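Local structure of NADPH-dependent aldehyde reductase YqhD (Escherichia coli, 4QGS) at residues V203-V208 with F344-V350; T210-Y214 with A228-L232; L300-N305 with I338-R342; L186-T191 with M256-T260. The protein catalyses the NADPH-dependent reduction of a broad range of short-chain aldehydes to alcohols, including toxic products of lipid peroxidation, using one zinc ion per subunit. All blocks are in the same frame, centred on the assembly; numbering follows the deposited sequence.

Interaction 1: residues V203-V208 with F344-V350; sequences VVDAFV and FFEQLGV. With ZN (zinc ion), chain B.
Phe345 O accepts from two backbone amides as helix 330-347 runs out. Val350 N bonds it at 3.0 Å, and Leu348 N adds a weak one. Gly349 N bonds Glu346 O, and Gly349 has a positive phi of 91°. This is a Schellman motif. It folds Val350 back against helix 196-211, where Val350 CG2 meets Val204 CG2 at 3.8 Å. Both methyls of Val204 touch Phe345. CG1 sits over a face of the Phe345 ring, 4.3 Å from the centroid, as a CH-pi contact, while CG2 also reaches Leu348. The Val204 and Leu348 side chains slide past each other in opposite directions, CG2 against CD1. That same Leu348 CD1 touches Val203 CG1 at 3.6 Å and also lies over a face of Phe344.

Phe207 lays one face against both phenylalanines. Its CG stands opposite the backbone N (chi1 -170°), which sends the ring toward helix 330-347. Phe345 turns its edge to the face of Phe207 in an offset edge-to-face pair, with planes at 87°. Phe344 meets it obliquely, Phe207 CD1 to Phe344 CE2 at 3.7 Å. An alanine here would probably take away the face that the Phe345 edge and the Phe344 ring both pack on, and open a gap beside them.

On the side of helix 196-211 away from this contact, Asp205 OD1 binds zinc at 2.1 Å. His209, His278 and His292 complete the protein ligands, and two waters also bind the metal. The aromatic cluster packs the far side of the helix that carries zinc ligands Asp205 and His209, in the helical C-terminal domain of an iron-containing alcohol dehydrogenase.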
loop_
_atom_site.group_PDB
_atom_site.type_symbol
_atom_site.label_atom_id
_atom_site.label_comp_id
_atom_site.label_asym_id
_atom_site.label_seq_id
_atom_site.Cartn_x
_atom_site.Cartn_y
_atom_site.Cartn_z
ATOM N N VAL A 203 3.482 -6.932 -6.493
ATOM C CA VAL A 203 2.698 -8.160 -6.455
ATOM C C VAL A 203 2.714 -8.762 -5.045
ATOM O O VAL A 203 1.675 -9.141 -4.507
ATOM C CB VAL A 203 3.206 -9.180 -7.490
ATOM C CG1 VAL A 203 2.580 -10.552 -7.243
ATOM C CG2 VAL A 203 2.878 -8.681 -8.887
ATOM N N VAL A 204 3.891 -8.835 -4.435
ATOM C CA VAL A 204 3.993 -9.378 -3.084
ATOM C C VAL A 204 3.214 -8.533 -2.075
ATOM O O VAL A 204 2.477 -9.066 -1.236
ATOM C CB VAL A 204 5.463 -9.483 -2.644
ATOM C CG1 VAL A 204 5.540 -9.843 -1.156
ATOM C CG2 VAL A 204 6.170 -10.541 -3.470
ATOM N N ASP A 205 3.340 -7.214 -2.171
ATOM C CA ASP A 205 2.681 -6.330 -1.211
ATOM C C ASP A 205 1.160 -6.455 -1.339
ATOM O O ASP A 205 0.448 -6.582 -0.327
ATOM C CB ASP A 205 3.130 -4.889 -1.424
ATOM C CG ASP A 205 2.602 -3.932 -0.346
ATOM O OD1 ASP A 205 2.565 -4.274 0.870
ATOM O OD2 ASP A 205 2.221 -2.809 -0.739
ATOM N N ALA A 206 0.661 -6.466 -2.575
ATOM C CA ALA A 206 -0.785 -6.685 -2.776
ATOM C C ALA A 206 -1.247 -8.032 -2.197
ATOM O O ALA A 206 -2.300 -8.124 -1.550
ATOM C CB ALA A 206 -1.135 -6.596 -4.260
ATOM N N PHE A 207 -0.453 -9.072 -2.424
ATOM C CA PHE A 207 -0.772 -10.416 -1.961
ATOM C C PHE A 207 -0.870 -10.413 -0.440
ATOM O O PHE A 207 -1.827 -10.940 0.149
ATOM C CB PHE A 207 0.302 -11.403 -2.449
ATOM C CG PHE A 207 -0.045 -12.864 -2.243
ATOM C CD1 PHE A 207 -0.524 -13.633 -3.296
ATOM C CD2 PHE A 207 0.132 -13.471 -1.001
ATOM C CE1 PHE A 207 -0.813 -14.983 -3.125
ATOM C CE2 PHE A 207 -0.168 -14.826 -0.823
ATOM C CZ PHE A 207 -0.640 -15.578 -1.880
ATOM N N VAL A 208 0.110 -9.782 0.199
ATOM C CA VAL A 208 0.153 -9.780 1.655
ATOM C C VAL A 208 -0.930 -8.883 2.240
ATOM O O VAL A 208 -1.561 -9.270 3.222
ATOM C CB VAL A 208 1.546 -9.361 2.162
ATOM C CG1 VAL A 208 1.532 -9.251 3.688
ATOM C CG2 VAL A 208 2.572 -10.388 1.702
ATOM N N PHE A 344 6.082 -19.066 -4.293
ATOM C CA PHE A 344 5.526 -18.018 -5.145
ATOM C C PHE A 344 6.364 -16.734 -5.015
ATOM O O PHE A 344 6.764 -16.140 -6.017
ATOM C CB PHE A 344 4.049 -17.771 -4.783
ATOM C CG PHE A 344 3.413 -16.625 -5.527
ATOM C CD1 PHE A 344 3.263 -16.671 -6.907
ATOM C CD2 PHE A 344 2.943 -15.511 -4.840
ATOM C CE1 PHE A 344 2.671 -15.618 -7.595
ATOM C CE2 PHE A 344 2.358 -14.454 -5.525
ATOM C CZ PHE A 344 2.228 -14.508 -6.901
ATOM N N PHE A 345 6.644 -16.322 -3.783
ATOM C CA PHE A 345 7.464 -15.129 -3.537
ATOM C C PHE A 345 8.866 -15.293 -4.136
ATOM O O PHE A 345 9.376 -14.402 -4.841
ATOM C CB PHE A 345 7.575 -14.842 -2.043
ATOM C CG PHE A 345 6.266 -14.453 -1.381
ATOM C CD1 PHE A 345 5.170 -14.074 -2.132
ATOM C CD2 PHE A 345 6.172 -14.439 0.000
ATOM C CE1 PHE A 345 3.965 -13.707 -1.509
ATOM C CE2 PHE A 345 4.992 -14.084 0.639
ATOM C CZ PHE A 345 3.878 -13.719 -0.124
ATOM N N GLU A 346 9.484 -16.443 -3.885
ATOM C CA GLU A 346 10.840 -16.664 -4.396
ATOM C C GLU A 346 10.907 -16.646 -5.919
ATOM O O GLU A 346 11.856 -16.087 -6.485
ATOM C CB GLU A 346 11.399 -17.968 -3.843
ATOM C CG GLU A 346 11.310 -17.953 -2.329
ATOM C CD GLU A 346 12.308 -18.796 -1.615
ATOM O OE1 GLU A 346 13.177 -18.203 -0.923
ATOM O OE2 GLU A 346 12.196 -20.038 -1.711
ATOM N N GLN A 347 9.904 -17.220 -6.581
ATOM C CA GLN A 347 9.887 -17.243 -8.050
ATOM C C GLN A 347 9.624 -15.867 -8.651
ATOM O O GLN A 347 9.963 -15.619 -9.809
ATOM C CB GLN A 347 8.853 -18.246 -8.563
ATOM C CG GLN A 347 9.165 -19.705 -8.228
ATOM C CD GLN A 347 10.557 -20.142 -8.649
ATOM O OE1 GLN A 347 11.094 -19.688 -9.664
ATOM N NE2 GLN A 347 11.155 -21.029 -7.859
ATOM N N LEU A 348 9.027 -14.967 -7.868
ATOM C CA LEU A 348 8.921 -13.566 -8.267
ATOM C C LEU A 348 10.246 -12.821 -8.106
ATOM O O LEU A 348 10.361 -11.665 -8.506
ATOM C CB LEU A 348 7.843 -12.847 -7.447
ATOM C CG LEU A 348 6.393 -13.247 -7.709
ATOM C CD1 LEU A 348 5.502 -12.573 -6.661
ATOM C CD2 LEU A 348 5.946 -12.883 -9.130
ATOM N N GLY A 349 11.234 -13.480 -7.506
ATOM C CA GLY A 349 12.526 -12.851 -7.272
ATOM C C GLY A 349 12.626 -12.164 -5.923
ATOM O O GLY A 349 13.499 -11.320 -5.716
ATOM N N VAL A 350 11.744 -12.532 -4.992
ATOM C CA VAL A 350 11.725 -11.941 -3.653
ATOM C C VAL A 350 12.015 -12.999 -2.585
ATOM O O VAL A 350 11.111 -13.706 -2.144
ATOM C CB VAL A 350 10.362 -11.273 -3.317
ATOM C CG1 VAL A 350 10.488 -10.447 -2.038
ATOM C CG2 VAL A 350 9.881 -10.398 -4.484
HETATM ZN ZN ZN B . 2.152 -3.009 2.538
HETATM O O HOH W 1 1.818 -1.269 3.657
HETATM O O HOH W 2 2.095 -1.397 1.113
#

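Interaction 2: residues T210-Y214 with A228-L232; sequences TVEQY and AEGIL
Tyr214 and Glu229 make the polar link between the turn that follows helix 196-211 and helix 222-244, two successive helices of the helical C-terminal domain of this iron-containing alcohol dehydrogenase family. Tyr214 OH donates to Glu229 OE2 at 2.6 Å. The hydroxyl comes in on the anti side of the carboxylate, 15° out of its plane. Ring and carboxylate planes stand 80° apart, and the two side chains cross at about a right angle.

The base of the tyrosine is held by apolar contacts. Tyr214 CB lies 3.7 Å from Ala228 CB. Tyr214 CD2 meets Leu232 CD1 at 3.9 Å. Leu232 CD2 packs on helix 196-211, against Val211 CG1 at 3.9 Å and Thr210 CB. Thr210 has its methyl opposite the backbone N, which directs CG2 at helix 222-244. There it rests 3.6 Å from Ala228 O and close to Leu232 CG.

The next shell fixes the polar ends. Glu229 OE1 forms a salt bridge with Arg321, and OE2 also accepts from Gln317 NE2, so both oxygens of this buried carboxylate are held. These charges and donors would be expected to favour its ionised form. Glu212, in the same turn as Tyr214, bonds ND1 of the zinc ligand His278 through OE2.

The hydroxyl of Thr210 is also placed: its OG1 is hydrogen-bonded to Ala206 O one turn back, while the same OG1 packs 3.4 Å from Ile231 CG2.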
loop_
_atom_site.group_PDB
_atom_site.type_symbol
_atom_site.label_atom_id
_atom_site.label_comp_id
_atom_site.label_asym_id
_atom_site.label_seq_id
_atom_site.Cartn_x
_atom_site.Cartn_y
_atom_site.Cartn_z
ATOM N N THR A 210 -3.773 -8.552 1.112
ATOM C CA THR A 210 -4.966 -9.391 1.018
ATOM C C THR A 210 -4.995 -10.420 2.150
ATOM O O THR A 210 -6.001 -10.537 2.851
ATOM C CB THR A 210 -5.048 -10.096 -0.330
ATOM O OG1 THR A 210 -5.007 -9.108 -1.371
ATOM C CG2 THR A 210 -6.376 -10.913 -0.439
ATOM N N VAL A 211 -3.905 -11.160 2.361
ATOM C CA VAL A 211 -3.969 -12.209 3.397
ATOM C C VAL A 211 -3.947 -11.646 4.819
ATOM O O VAL A 211 -4.321 -12.347 5.764
ATOM C CB VAL A 211 -2.825 -13.250 3.254
ATOM C CG1 VAL A 211 -2.901 -13.961 1.902
ATOM C CG2 VAL A 211 -1.459 -12.588 3.458
ATOM N N GLU A 212 -3.536 -10.389 4.987
ATOM C CA GLU A 212 -3.612 -9.729 6.295
ATOM C C GLU A 212 -5.065 -9.594 6.736
ATOM O O GLU A 212 -5.344 -9.423 7.921
ATOM C CB GLU A 212 -2.982 -8.341 6.264
ATOM C CG GLU A 212 -1.459 -8.329 6.063
ATOM C CD GLU A 212 -0.656 -8.500 7.353
ATOM O OE1 GLU A 212 -1.085 -9.244 8.270
ATOM O OE2 GLU A 212 0.418 -7.869 7.448
ATOM N N GLN A 213 -5.961 -9.656 5.756
ATOM C CA GLN A 213 -7.393 -9.456 5.981
ATOM C C GLN A 213 -8.219 -10.705 5.696
ATOM O O GLN A 213 -9.461 -10.663 5.703
ATOM C CB GLN A 213 -7.888 -8.299 5.114
ATOM C CG GLN A 213 -7.136 -6.983 5.351
ATOM C CD GLN A 213 -7.513 -5.908 4.342
ATOM O OE1 GLN A 213 -8.499 -5.195 4.523
ATOM N NE2 GLN A 213 -6.712 -5.767 3.286
ATOM N N TYR A 214 -7.549 -11.824 5.458
ATOM C CA TYR A 214 -8.246 -13.036 5.038
ATOM C C TYR A 214 -7.730 -14.286 5.758
ATOM O O TYR A 214 -8.520 -15.122 6.188
ATOM C CB TYR A 214 -8.140 -13.203 3.509
ATOM C CG TYR A 214 -8.492 -14.583 2.998
ATOM C CD1 TYR A 214 -9.813 -15.045 3.020
ATOM C CD2 TYR A 214 -7.508 -15.434 2.502
ATOM C CE1 TYR A 214 -10.127 -16.313 2.558
ATOM C CE2 TYR A 214 -7.813 -16.705 2.036
ATOM C CZ TYR A 214 -9.134 -17.138 2.083
ATOM O OH TYR A 214 -9.443 -18.393 1.626
ATOM N N ALA A 228 -11.380 -11.930 -1.596
ATOM C CA ALA A 228 -9.976 -12.086 -1.204
ATOM C C ALA A 228 -9.338 -13.232 -1.978
ATOM O O ALA A 228 -8.265 -13.071 -2.574
ATOM C CB ALA A 228 -9.859 -12.321 0.305
ATOM N N GLU A 229 -10.013 -14.377 -1.993
ATOM C CA GLU A 229 -9.558 -15.541 -2.750
ATOM C C GLU A 229 -9.360 -15.202 -4.231
ATOM O O GLU A 229 -8.354 -15.592 -4.846
ATOM C CB GLU A 229 -10.556 -16.697 -2.579
ATOM C CG GLU A 229 -10.416 -17.364 -1.232
ATOM C CD GLU A 229 -11.695 -18.074 -0.761
ATOM O OE1 GLU A 229 -12.602 -18.288 -1.587
ATOM O OE2 GLU A 229 -11.773 -18.409 0.438
ATOM N N GLY A 230 -10.306 -14.450 -4.785
ATOM C CA GLY A 230 -10.248 -14.021 -6.173
ATOM C C GLY A 230 -9.039 -13.156 -6.475
ATOM O O GLY A 230 -8.387 -13.316 -7.517
ATOM N N ILE A 231 -8.754 -12.217 -5.585
ATOM C CA ILE A 231 -7.570 -11.367 -5.736
ATOM C C ILE A 231 -6.301 -12.232 -5.741
ATOM O O ILE A 231 -5.425 -12.073 -6.607
ATOM C CB ILE A 231 -7.486 -10.300 -4.608
ATOM C CG1 ILE A 231 -8.602 -9.267 -4.771
ATOM C CG2 ILE A 231 -6.089 -9.618 -4.600
ATOM C CD1 ILE A 231 -8.863 -8.419 -3.537
ATOM N N LEU A 232 -6.215 -13.152 -4.782
ATOM C CA LEU A 232 -5.019 -13.992 -4.612
ATOM C C LEU A 232 -4.809 -14.874 -5.844
ATOM O O LEU A 232 -3.705 -14.951 -6.396
ATOM C CB LEU A 232 -5.144 -14.842 -3.340
ATOM C CG LEU A 232 -5.211 -14.020 -2.054
ATOM C CD1 LEU A 232 -5.585 -14.893 -0.872
ATOM C CD2 LEU A 232 -3.846 -13.347 -1.788
#

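Interaction 3: residues L300-N305 with I338-R342; sequences LPALWN and IAATR
Two antiparallel helices of the C-terminal domain, 292-306 and 330-347, pack here through Pro301, Trp304, Ile338, Thr341 and Arg342. Their local axes approach to 9.8 Å, with directions 171° apart. Helix 292-306 is kinked at Pro301, whose N has no bond to the turn before.

The proline ring lies over one face of the Arg342 guanidinium. Pro301 CB is 3.4 Å from Arg342 NH1, and Pro301 CG is offset toward the rim of the flat group. The arginine chain leaves extended and then bends at chi3 (-71°), which lays the guanidinium across the proline. A water at the guanidinium edge joins the helices. It donates to Pro301 O at 3.0 Å and accepts from Arg342 NH1 at 3.3 Å. Arg342 NH2 bonds Thr352 OG1. An alanine in place of Arg342 would probably uncover the proline face and leave the bridging water without its donor.

Ile338 packs beside the proline. Its CG2 touches Pro301 CB at 4.0 Å, and its CD1 reaches Trp304 CB and the backbone of Asn305. Trp304 slides past Ile338 in the opposite direction. The indole shows its edge to Thr341, with CZ3 at 3.5 Å from Thr341 OG1, near the ring plane. Thr341 OG1 finds its hydrogen bonds with Tyr318 OH and Ala337 O.

The direct contacts are thus mostly apolar. The polar link is carried by one water, and the cation serves both as a flat packing surface and as a donor.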
loop_
_atom_site.group_PDB
_atom_site.type_symbol
_atom_site.label_atom_id
_atom_site.label_comp_id
_atom_site.label_asym_id
_atom_site.label_seq_id
_atom_site.Cartn_x
_atom_site.Cartn_y
_atom_site.Cartn_z
ATOM N N LEU A 300 5.993 -13.279 6.561
ATOM C CA LEU A 300 4.702 -13.983 6.423
ATOM C C LEU A 300 4.783 -15.503 6.635
ATOM O O LEU A 300 4.021 -16.038 7.450
ATOM C CB LEU A 300 4.072 -13.705 5.050
ATOM C CG LEU A 300 2.643 -14.262 4.927
ATOM C CD1 LEU A 300 1.663 -13.434 5.733
ATOM C CD2 LEU A 300 2.242 -14.300 3.463
ATOM N N PRO A 301 5.660 -16.211 5.898
ATOM C CA PRO A 301 5.580 -17.666 6.066
ATOM C C PRO A 301 6.029 -18.103 7.460
ATOM O O PRO A 301 5.478 -19.067 7.985
ATOM C CB PRO A 301 6.498 -18.207 4.973
ATOM C CG PRO A 301 7.445 -17.064 4.654
ATOM C CD PRO A 301 6.647 -15.822 4.866
ATOM N N ALA A 302 6.992 -17.400 8.059
ATOM C CA ALA A 302 7.392 -17.714 9.427
ATOM C C ALA A 302 6.249 -17.440 10.403
ATOM O O ALA A 302 6.006 -18.218 11.336
ATOM C CB ALA A 302 8.642 -16.916 9.824
ATOM N N LEU A 303 5.534 -16.339 10.183
ATOM C CA LEU A 303 4.425 -15.975 11.065
ATOM C C LEU A 303 3.293 -16.992 10.954
ATOM O O LEU A 303 2.687 -17.377 11.968
ATOM C CB LEU A 303 3.923 -14.558 10.740
ATOM C CG LEU A 303 2.839 -14.026 11.690
ATOM C CD1 LEU A 303 2.998 -12.528 11.978
ATOM C CD2 LEU A 303 1.452 -14.315 11.132
ATOM N N TRP A 304 2.992 -17.400 9.726
ATOM C CA TRP A 304 1.922 -18.370 9.502
ATOM C C TRP A 304 2.210 -19.695 10.209
ATOM O O TRP A 304 1.324 -20.275 10.840
ATOM C CB TRP A 304 1.725 -18.592 8.008
ATOM C CG TRP A 304 0.790 -17.614 7.370
ATOM C CD1 TRP A 304 0.078 -16.615 7.973
ATOM C CD2 TRP A 304 0.466 -17.560 5.981
ATOM N NE1 TRP A 304 -0.686 -15.948 7.035
ATOM C CE2 TRP A 304 -0.461 -16.507 5.806
ATOM C CE3 TRP A 304 0.867 -18.303 4.873
ATOM C CZ2 TRP A 304 -0.983 -16.178 4.552
ATOM C CZ3 TRP A 304 0.342 -17.979 3.626
ATOM C CH2 TRP A 304 -0.587 -16.931 3.481
ATOM N N ASN A 305 3.451 -20.169 10.144
ATOM C CA ASN A 305 3.768 -21.412 10.836
ATOM C C ASN A 305 3.617 -21.254 12.343
ATOM O O ASN A 305 3.100 -22.141 13.025
ATOM C CB ASN A 305 5.182 -21.899 10.514
ATOM C CG ASN A 305 5.561 -23.109 11.344
ATOM O OD1 ASN A 305 4.966 -24.182 11.206
ATOM N ND2 ASN A 305 6.523 -22.936 12.232
ATOM N N ILE A 338 1.841 -23.086 3.023
ATOM C CA ILE A 338 2.928 -22.193 3.411
ATOM C C ILE A 338 4.096 -22.319 2.416
ATOM O O ILE A 338 4.661 -21.312 1.972
ATOM C CB ILE A 338 3.403 -22.481 4.866
ATOM C CG1 ILE A 338 2.305 -22.099 5.856
ATOM C CG2 ILE A 338 4.672 -21.711 5.194
ATOM C CD1 ILE A 338 2.599 -22.450 7.303
ATOM N N ALA A 339 4.434 -23.549 2.041
ATOM C CA ALA A 339 5.535 -23.768 1.099
ATOM C C ALA A 339 5.219 -23.194 -0.285
ATOM O O ALA A 339 6.104 -22.618 -0.934
ATOM C CB ALA A 339 5.860 -25.253 0.990
ATOM N N ALA A 340 3.973 -23.354 -0.741
ATOM C CA ALA A 340 3.567 -22.812 -2.038
ATOM C C ALA A 340 3.655 -21.287 -2.039
ATOM O O ALA A 340 4.012 -20.681 -3.054
ATOM C CB ALA A 340 2.137 -23.262 -2.412
ATOM N N THR A 341 3.317 -20.676 -0.905
ATOM C CA THR A 341 3.364 -19.220 -0.772
ATOM C C THR A 341 4.816 -18.737 -0.796
ATOM O O THR A 341 5.158 -17.786 -1.505
ATOM C CB THR A 341 2.664 -18.760 0.524
ATOM O OG1 THR A 341 1.334 -19.296 0.555
ATOM C CG2 THR A 341 2.590 -17.238 0.603
ATOM N N ARG A 342 5.664 -19.406 -0.026
ATOM C CA ARG A 342 7.080 -19.107 -0.026
ATOM C C ARG A 342 7.640 -19.229 -1.438
ATOM O O ARG A 342 8.316 -18.328 -1.927
ATOM C CB ARG A 342 7.820 -20.044 0.925
ATOM C CG ARG A 342 9.235 -19.609 1.222
ATOM C CD ARG A 342 9.939 -20.614 2.143
ATOM N NE ARG A 342 9.466 -20.635 3.530
ATOM C CZ ARG A 342 9.794 -19.724 4.448
ATOM N NH1 ARG A 342 9.358 -19.836 5.690
ATOM N NH2 ARG A 342 10.542 -18.684 4.117
HETATM O O HOH W 3 7.370 -21.364 7.773
#

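Interaction 4: residues L186-T191 with M256-T260; sequences LDPVYT and MWAAT
Met256 projects from helix 249-262 into the loop after strand 183-186, and its far end does the touching. CB points toward the loop. CG lies opposite the backbone N (chi1 -169°), and the chain runs on extended, which carries sulfur and methyl across to the turn. SD rests 3.6 Å from Pro188 N, and the two side chains cross at about a right angle. CE, the tip, packs 3.9 Å from Leu186 CB and equally close to Thr191 CG2. Pro151 also touches this methionine.

Leu186 extends its other end to the same helix. Leu186 CD2 and Thr260 OG1 meet tip to tip at 3.5 Å, and CD2 also comes to the edge of the Trp257 ring. Thr260 OG1 turns back and donates to Met256 O at 2.8 Å. It arrives tilted from the carbonyl plane, and Thr260 N reaches the same oxygen from the other face.

Bonds within the loop hold its shape. Asp187 OD1 accepts from Val189 N at 2.9 Å, from above the carboxylate plane: an Asx turn. Asp187 OD2 bonds Gly28 N. Thr191 OG1 donates to Pro188 O at 2.7 Å, in the carbonyl plane and on a lone pair, with a C=O...donor angle of 143°. Thr191 N shares that oxygen.

The loop follows a strand of the parallel sheet and carries Tyr190, which binds NADP(+). The methionine therefore ties the cofactor-binding alpha/beta part of this dehydrogenase to its helical C-terminal part.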
loop_
_atom_site.group_PDB
_atom_site.type_symbol
_atom_site.label_atom_id
_atom_site.label_comp_id
_atom_site.label_asym_id
_atom_site.label_seq_id
_atom_site.Cartn_x
_atom_site.Cartn_y
_atom_site.Cartn_z
ATOM N N LEU A 186 -6.094 5.277 -13.545
ATOM C CA LEU A 186 -5.308 4.047 -13.500
ATOM C C LEU A 186 -5.157 3.484 -14.908
ATOM O O LEU A 186 -6.063 2.829 -15.426
ATOM C CB LEU A 186 -5.984 3.002 -12.593
ATOM C CG LEU A 186 -5.799 3.039 -11.070
ATOM C CD1 LEU A 186 -6.104 4.395 -10.492
ATOM C CD2 LEU A 186 -6.720 2.003 -10.426
ATOM N N ASP A 187 -4.016 3.757 -15.536
ATOM C CA ASP A 187 -3.743 3.243 -16.865
ATOM C C ASP A 187 -2.608 2.224 -16.768
ATOM O O ASP A 187 -1.483 2.580 -16.467
ATOM C CB ASP A 187 -3.365 4.396 -17.821
ATOM C CG ASP A 187 -3.136 3.932 -19.253
ATOM O OD1 ASP A 187 -2.990 2.709 -19.483
ATOM O OD2 ASP A 187 -3.099 4.799 -20.161
ATOM N N PRO A 188 -2.909 0.949 -17.019
ATOM C CA PRO A 188 -1.897 -0.103 -16.921
ATOM C C PRO A 188 -0.667 0.162 -17.797
ATOM O O PRO A 188 0.436 -0.266 -17.460
ATOM C CB PRO A 188 -2.653 -1.344 -17.394
ATOM C CG PRO A 188 -4.087 -1.064 -16.991
ATOM C CD PRO A 188 -4.258 0.406 -17.261
ATOM N N VAL A 189 -0.853 0.877 -18.902
ATOM C CA VAL A 189 0.292 1.166 -19.779
ATOM C C VAL A 189 1.383 1.944 -19.041
ATOM O O VAL A 189 2.579 1.750 -19.301
ATOM C CB VAL A 189 -0.146 1.947 -21.034
ATOM C CG1 VAL A 189 1.092 2.420 -21.848
ATOM C CG2 VAL A 189 -1.071 1.089 -21.879
ATOM N N TYR A 190 0.989 2.803 -18.102
ATOM C CA TYR A 190 1.963 3.556 -17.318
ATOM C C TYR A 190 2.801 2.642 -16.415
ATOM O O TYR A 190 3.834 3.070 -15.917
ATOM C CB TYR A 190 1.292 4.623 -16.448
ATOM C CG TYR A 190 0.563 5.716 -17.208
ATOM C CD1 TYR A 190 0.802 5.936 -18.562
ATOM C CD2 TYR A 190 -0.372 6.530 -16.565
ATOM C CE1 TYR A 190 0.135 6.937 -19.256
ATOM C CE2 TYR A 190 -1.039 7.540 -17.258
ATOM C CZ TYR A 190 -0.783 7.735 -18.595
ATOM O OH TYR A 190 -1.447 8.727 -19.290
ATOM N N THR A 191 2.366 1.397 -16.200
ATOM C CA THR A 191 3.147 0.484 -15.362
ATOM C C THR A 191 4.189 -0.305 -16.163
ATOM O O THR A 191 5.021 -0.985 -15.580
ATOM C CB THR A 191 2.252 -0.530 -14.585
ATOM O OG1 THR A 191 1.738 -1.532 -15.469
ATOM C CG2 THR A 191 1.096 0.183 -13.911
ATOM N N MET A 256 -2.801 -4.677 -12.028
ATOM C CA MET A 256 -3.065 -3.349 -11.491
ATOM C C MET A 256 -4.424 -3.293 -10.783
ATOM O O MET A 256 -4.557 -2.685 -9.715
ATOM C CB MET A 256 -3.022 -2.299 -12.598
ATOM C CG MET A 256 -3.028 -0.870 -12.085
ATOM S SD MET A 256 -2.962 0.314 -13.457
ATOM C CE MET A 256 -2.274 1.740 -12.628
ATOM N N TRP A 257 -5.427 -3.923 -11.383
ATOM C CA TRP A 257 -6.783 -3.869 -10.833
ATOM C C TRP A 257 -6.887 -4.762 -9.608
ATOM O O TRP A 257 -7.501 -4.383 -8.607
ATOM C CB TRP A 257 -7.822 -4.263 -11.895
ATOM C CG TRP A 257 -9.285 -3.963 -11.521
ATOM C CD1 TRP A 257 -10.366 -4.782 -11.732
ATOM C CD2 TRP A 257 -9.803 -2.771 -10.903
ATOM N NE1 TRP A 257 -11.522 -4.174 -11.278
ATOM C CE2 TRP A 257 -11.201 -2.942 -10.764
ATOM C CE3 TRP A 257 -9.226 -1.578 -10.447
ATOM C CZ2 TRP A 257 -12.019 -1.965 -10.195
ATOM C CZ3 TRP A 257 -10.041 -0.609 -9.890
ATOM C CH2 TRP A 257 -11.430 -0.810 -9.771
ATOM N N ALA A 258 -6.265 -5.935 -9.666
ATOM C CA ALA A 258 -6.196 -6.796 -8.487
ATOM C C ALA A 258 -5.510 -6.101 -7.311
ATOM O O ALA A 258 -5.995 -6.167 -6.174
ATOM C CB ALA A 258 -5.479 -8.109 -8.815
ATOM N N ALA A 259 -4.370 -5.454 -7.574
ATOM C CA ALA A 259 -3.615 -4.789 -6.525
ATOM C C ALA A 259 -4.429 -3.645 -5.935
ATOM O O ALA A 259 -4.400 -3.389 -4.729
ATOM C CB ALA A 259 -2.254 -4.282 -7.085
ATOM N N THR A 260 -5.189 -2.969 -6.787
ATOM C CA THR A 260 -6.035 -1.891 -6.320
ATOM C C THR A 260 -7.083 -2.422 -5.355
ATOM O O THR A 260 -7.346 -1.800 -4.337
ATOM C CB THR A 260 -6.709 -1.157 -7.492
ATOM O OG1 THR A 260 -5.692 -0.531 -8.282
ATOM C CG2 THR A 260 -7.653 -0.087 -6.981
#

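All four contacts are largely buried, though interaction 3 reaches the surface at Asn305 and interaction 4 at Trp257. Helix 196-211 serves interactions 1 and 2, and helix 330-347 serves 1 and 3. These three form one continuous helical block, where Phe207 touches both Leu232 and Thr341, and Val211 touches Trp304. Interaction 4 does not touch interaction 3, about 27 Å away between centres, but meets the block where Ala259 packs on Ala206 and Ile231 on Ala258. It joins the sheet side to the helices. Interaction 1 is aromatic and apolar, on the far side of a zinc-binding helix. Interaction 2 adds a direct tyrosine-glutamate bond, interaction 3 a water bridge, and interaction 4 a methionine sulfur.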